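Local coordinates for protein esterase (Rhizomucor miehei CAU432, PDB 4WY8) that probably hydrolyses carboxylic ester bonds as a carboxylesterase of the alpha/beta hydrolase fold, at residues L74-N78 against Q79-P83; T302-E305 against I306-I310. One frame throughout, in Å; residues are numbered along the deposited sequence.

How the interactions relate
The two contacts belong to one alpha/beta hydrolase domain and come in series along the chain, interaction 1 early and interaction 2 near the C-terminus. Their centres lie 22 Å apart and their nearest atoms about 11 Å, so they do not touch. Interaction 1 is the loop that carries the chain from strand 65-73 to strand 83-87, two strands of the central sheet between which strand 114-118 is inserted. Interaction 2 is the opening part of helix 301-322, which packs on strands 253-258 and 281-286 at the far end of that sheet. The first closes a sheet connection on the surface; the second, mostly buried, packs a C-terminal helix on the sheet and carries its polar side to the dimer interface.

Interaction 1 of 2, residues L74-N78 against Q79-P83; sequences LDTEN and QVLPP
The carbonyl oxygen of Thr-76 is gripped twice: Gln-79 N donates to Thr-76 O at 2.9 Å, and NH1 of Arg-72, on the preceding strand, donates to it as well. The backbone N-H points well at the oxygen (159°) but comes from above the carbonyl plane, 60° out of it, within the tight bend of the turn. Arg-72 NH1 also binds Gln-79 O, so one guanidinium nitrogen ties both ends of the turn together. The side chain of Gln-79 folds back across Thr-76 at about a right angle. Its CG stands beside its own backbone N (chi1 -75°) and the chain then runs extended, laying the amide against the threonine, with Gln-79 NE2 3.8 Å from Thr-76 CA. Gln-79 NE2 also comes within 3.3 Å of Asp-75 O, at an angle too poor for a hydrogen bond. On the threonine's hydroxyl side, Leu-81 brings one methyl up, Leu-81 CD1 lying 3.8 Å from Thr-76 OG1; the hydroxyl itself is hydrogen-bonded to Pro-73 O. Leu-81 is buried against Arg-72 and Pro-73. Thr-76 to Gln-79 thus form a type I beta turn in the connection between strands 65-73 and 83-87 of the alpha/beta hydrolase sheet.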
loop_
_atom_site.group_PDB
_atom_site.type_symbol
_atom_site.label_atom_id
_atom_site.label_comp_id
_atom_site.label_asym_id
_atom_site.label_seq_id
_atom_site.Cartn_x
_atom_site.Cartn_y
_atom_site.Cartn_z
ATOM N N LEU A 74 20.568 -1.072 17.098
ATOM C CA LEU A 74 21.850 -1.370 17.733
ATOM C C LEU A 74 22.938 -1.387 16.674
ATOM O O LEU A 74 22.653 -1.608 15.493
ATOM C CB LEU A 74 21.792 -2.716 18.463
ATOM C CG LEU A 74 20.827 -2.822 19.645
ATOM C CD1 LEU A 74 20.854 -4.218 20.209
ATOM C CD2 LEU A 74 21.229 -1.830 20.717
ATOM N N ASP A 75 24.178 -1.132 17.079
ATOM C CA ASP A 75 25.299 -1.154 16.131
ATOM C C ASP A 75 25.168 -0.090 15.018
ATOM O O ASP A 75 25.426 -0.365 13.842
ATOM C CB ASP A 75 25.431 -2.561 15.519
ATOM C CG ASP A 75 25.701 -3.641 16.577
ATOM O OD1 ASP A 75 26.216 -3.303 17.664
ATOM O OD2 ASP A 75 25.379 -4.828 16.328
ATOM N N THR A 76 24.702 1.098 15.396
ATOM C CA THR A 76 24.685 2.265 14.509
ATOM C C THR A 76 25.372 3.449 15.198
ATOM O O THR A 76 25.166 4.608 14.813
ATOM C CB THR A 76 23.235 2.666 14.086
ATOM O OG1 THR A 76 22.449 2.969 15.251
ATOM C CG2 THR A 76 22.577 1.529 13.323
ATOM N N GLU A 77 26.210 3.147 16.197
ATOM C CA GLU A 77 26.810 4.166 17.079
ATOM C C GLU A 77 27.549 5.296 16.358
ATOM O O GLU A 77 27.434 6.456 16.749
ATOM C CB GLU A 77 27.760 3.494 18.084
ATOM C CG GLU A 77 27.017 2.771 19.215
ATOM C CD GLU A 77 26.921 1.264 19.004
ATOM O OE1 GLU A 77 26.739 0.535 20.008
ATOM O OE2 GLU A 77 26.992 0.813 17.839
ATOM N N ASN A 78 28.277 4.968 15.297
ATOM C CA ASN A 78 29.008 5.990 14.552
ATOM C C ASN A 78 28.418 6.189 13.166
ATOM O O ASN A 78 29.126 6.600 12.249
ATOM C CB ASN A 78 30.493 5.621 14.408
ATOM C CG ASN A 78 31.203 5.509 15.739
ATOM O OD1 ASN A 78 31.077 6.382 16.602
ATOM N ND2 ASN A 78 31.960 4.428 15.915
ATOM N N GLN A 79 27.134 5.870 13.014
ATOM C CA GLN A 79 26.439 6.034 11.741
ATOM C C GLN A 79 25.459 7.195 11.778
ATOM O O GLN A 79 24.748 7.392 12.767
ATOM C CB GLN A 79 25.664 4.766 11.382
ATOM C CG GLN A 79 26.498 3.604 10.888
ATOM C CD GLN A 79 25.630 2.417 10.512
ATOM O OE1 GLN A 79 24.634 2.556 9.781
ATOM N NE2 GLN A 79 25.972 1.247 11.046
ATOM N N VAL A 80 25.396 7.952 10.691
ATOM C CA VAL A 80 24.412 9.020 10.582
ATOM C C VAL A 80 23.144 8.436 9.947
ATOM O O VAL A 80 23.202 7.864 8.864
ATOM C CB VAL A 80 24.944 10.200 9.746
ATOM C CG1 VAL A 80 23.946 11.351 9.748
ATOM C CG2 VAL A 80 26.292 10.664 10.294
ATOM N N LEU A 81 22.009 8.570 10.623
ATOM C CA LEU A 81 20.774 7.941 10.174
ATOM C C LEU A 81 19.728 8.965 9.708
ATOM O O LEU A 81 19.761 10.129 10.131
ATOM C CB LEU A 81 20.181 7.099 11.307
ATOM C CG LEU A 81 21.118 6.034 11.884
ATOM C CD1 LEU A 81 20.458 5.337 13.063
ATOM C CD2 LEU A 81 21.564 5.047 10.794
ATOM N N PRO A 82 18.794 8.539 8.835
ATOM C CA PRO A 82 17.668 9.453 8.580
ATOM C C PRO A 82 16.799 9.620 9.829
ATOM O O PRO A 82 16.586 8.672 10.588
ATOM C CB PRO A 82 16.881 8.782 7.444
ATOM C CG PRO A 82 17.407 7.344 7.353
ATOM C CD PRO A 82 18.811 7.369 7.930
ATOM N N PRO A 83 16.331 10.845 10.069
ATOM C CA PRO A 83 15.493 11.039 11.246
ATOM C C PRO A 83 14.017 10.989 10.890
ATOM O O PRO A 83 13.587 11.547 9.877
ATOM C CB PRO A 83 15.910 12.426 11.742
ATOM C CG PRO A 83 16.268 13.169 10.478
ATOM C CD PRO A 83 16.737 12.125 9.458
#

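Interaction 2 of 2, residues T302-E305 against I306-I310; sequences TGSE and ILDHI
Ile-306 N donates to Thr-302 O at 2.9 Å, the first of four i+4 to i backbone bonds across the contact; Ile-310 N to Ile-306 O continues the series. Leu-307 N to Gly-303 O, Asp-308 N to Ser-304 O and His-309 N to Glu-305 O complete the four, all close to 160° at the hydrogen. Side chains of the later turn lie over these carbonyls. Ile-306 CG1 rests 3.3 Å from Thr-302 O, and Ile-306 CD1 reaches the methyl CG2 of Thr-302 at 4.2 Å. Leu-307 sets CG against Gly-303 O at 3.6 Å. Asp-308 lays its carboxylate over Ser-304 O, CG 3.5 Å from that oxygen.

On the polar side Glu-305, bent at chi2 (-61°), brings OE1 to 4.4 Å from Asp-308 OD2. A water between the two carboxylates donates to both, at 2.7 Å to Glu-305 OE1 and 2.9 Å to Asp-308 OD2, which probably eases the like charges. Further out, cations probably offset them too: Arg-110 forms a salt bridge with Asp-308 OD1 and hydrogen-bonds Ser-304 OG, Arg-252 of the second subunit pairs in a salt bridge with Glu-305 OE2, and Lys-316 of the second subunit in another with Asp-308 OD2.

His-309 CG is anti to the backbone N (chi1 -176°), and the ring leads away from 302-305 to stack on His-309 of the second subunit, its ND1 hydrogen-bonded with Tyr-286 OH of its own chain. This face of helix 301-322 thus lies at the dimer interface, while Ile-306 and Ile-310 pack on strand 253-258, and Ile-306 and His-309 on strand 281-286 at the sheet's edge within the chain.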
loop_
_atom_site.group_PDB
_atom_site.type_symbol
_atom_site.label_atom_id
_atom_site.label_comp_id
_atom_site.label_asym_id
_atom_site.label_seq_id
_atom_site.Cartn_x
_atom_site.Cartn_y
_atom_site.Cartn_z
ATOM N N THR A 302 -1.507 -7.307 9.519
ATOM C CA THR A 302 -1.664 -6.238 8.552
ATOM C C THR A 302 -0.904 -4.995 8.997
ATOM O O THR A 302 -0.365 -4.267 8.158
ATOM C CB THR A 302 -3.118 -5.854 8.327
ATOM O OG1 THR A 302 -3.914 -7.037 8.152
ATOM C CG2 THR A 302 -3.216 -4.966 7.076
ATOM N N GLY A 303 -0.848 -4.745 10.307
ATOM C CA GLY A 303 -0.053 -3.640 10.824
ATOM C C GLY A 303 1.387 -3.763 10.346
ATOM O O GLY A 303 2.014 -2.785 9.908
ATOM N N SER A 304 1.908 -4.981 10.405
ATOM C CA SER A 304 3.276 -5.255 9.961
ATOM C C SER A 304 3.453 -5.058 8.456
ATOM O O SER A 304 4.494 -4.514 7.992
ATOM C CB SER A 304 3.692 -6.671 10.368
ATOM O OG SER A 304 5.042 -6.924 10.008
ATOM N N GLU A 305 2.469 -5.515 7.682
ATOM C CA GLU A 305 2.560 -5.273 6.241
ATOM C C GLU A 305 2.622 -3.766 5.984
ATOM O O GLU A 305 3.442 -3.275 5.204
ATOM C CB GLU A 305 1.374 -5.873 5.487
ATOM C CG GLU A 305 1.129 -7.351 5.746
ATOM C CD GLU A 305 2.285 -8.263 5.340
ATOM O OE1 GLU A 305 3.068 -7.945 4.400
ATOM O OE2 GLU A 305 2.416 -9.320 6.000
ATOM N N ILE A 306 1.774 -3.033 6.684
ATOM C CA ILE A 306 1.692 -1.593 6.517
ATOM C C ILE A 306 3.013 -0.956 6.852
ATOM O O ILE A 306 3.470 -0.089 6.111
ATOM C CB ILE A 306 0.568 -0.985 7.378
ATOM C CG1 ILE A 306 -0.799 -1.310 6.779
ATOM C CG2 ILE A 306 0.695 0.540 7.506
ATOM C CD1 ILE A 306 -1.965 -0.964 7.767
ATOM N N LEU A 307 3.657 -1.394 7.929
ATOM C CA LEU A 307 4.998 -0.873 8.239
ATOM C C LEU A 307 6.028 -1.191 7.144
ATOM O O LEU A 307 6.881 -0.353 6.836
ATOM C CB LEU A 307 5.493 -1.403 9.583
ATOM C CG LEU A 307 4.820 -0.777 10.803
ATOM C CD1 LEU A 307 5.596 -1.206 12.019
ATOM C CD2 LEU A 307 4.809 0.739 10.708
ATOM N N ASP A 308 5.971 -2.387 6.556
ATOM C CA ASP A 308 6.881 -2.692 5.448
ATOM C C ASP A 308 6.654 -1.737 4.246
ATOM O O ASP A 308 7.600 -1.282 3.580
ATOM C CB ASP A 308 6.717 -4.154 5.012
ATOM C CG ASP A 308 7.286 -5.145 6.039
ATOM O OD1 ASP A 308 8.131 -4.736 6.884
ATOM O OD2 ASP A 308 6.871 -6.336 5.996
ATOM N N HIS A 309 5.386 -1.435 3.996
ATOM C CA HIS A 309 5.006 -0.463 2.981
ATOM C C HIS A 309 5.559 0.936 3.255
ATOM O O HIS A 309 6.205 1.556 2.388
ATOM C CB HIS A 309 3.496 -0.424 2.891
ATOM C CG HIS A 309 2.985 0.460 1.811
ATOM N ND1 HIS A 309 1.642 0.636 1.577
ATOM C CD2 HIS A 309 3.639 1.203 0.885
ATOM C CE1 HIS A 309 1.485 1.450 0.542
ATOM N NE2 HIS A 309 2.679 1.810 0.111
ATOM N N ILE A 310 5.304 1.434 4.461
ATOM C CA ILE A 310 5.828 2.725 4.886
ATOM C C ILE A 310 7.341 2.790 4.717
ATOM O O ILE A 310 7.880 3.788 4.249
ATOM C CB ILE A 310 5.470 3.011 6.366
ATOM C CG1 ILE A 310 3.964 3.286 6.501
ATOM C CG2 ILE A 310 6.245 4.205 6.917
ATOM C CD1 ILE A 310 3.501 3.316 7.935
HETATM O O HOH W 1 5.211 -6.579 3.615
#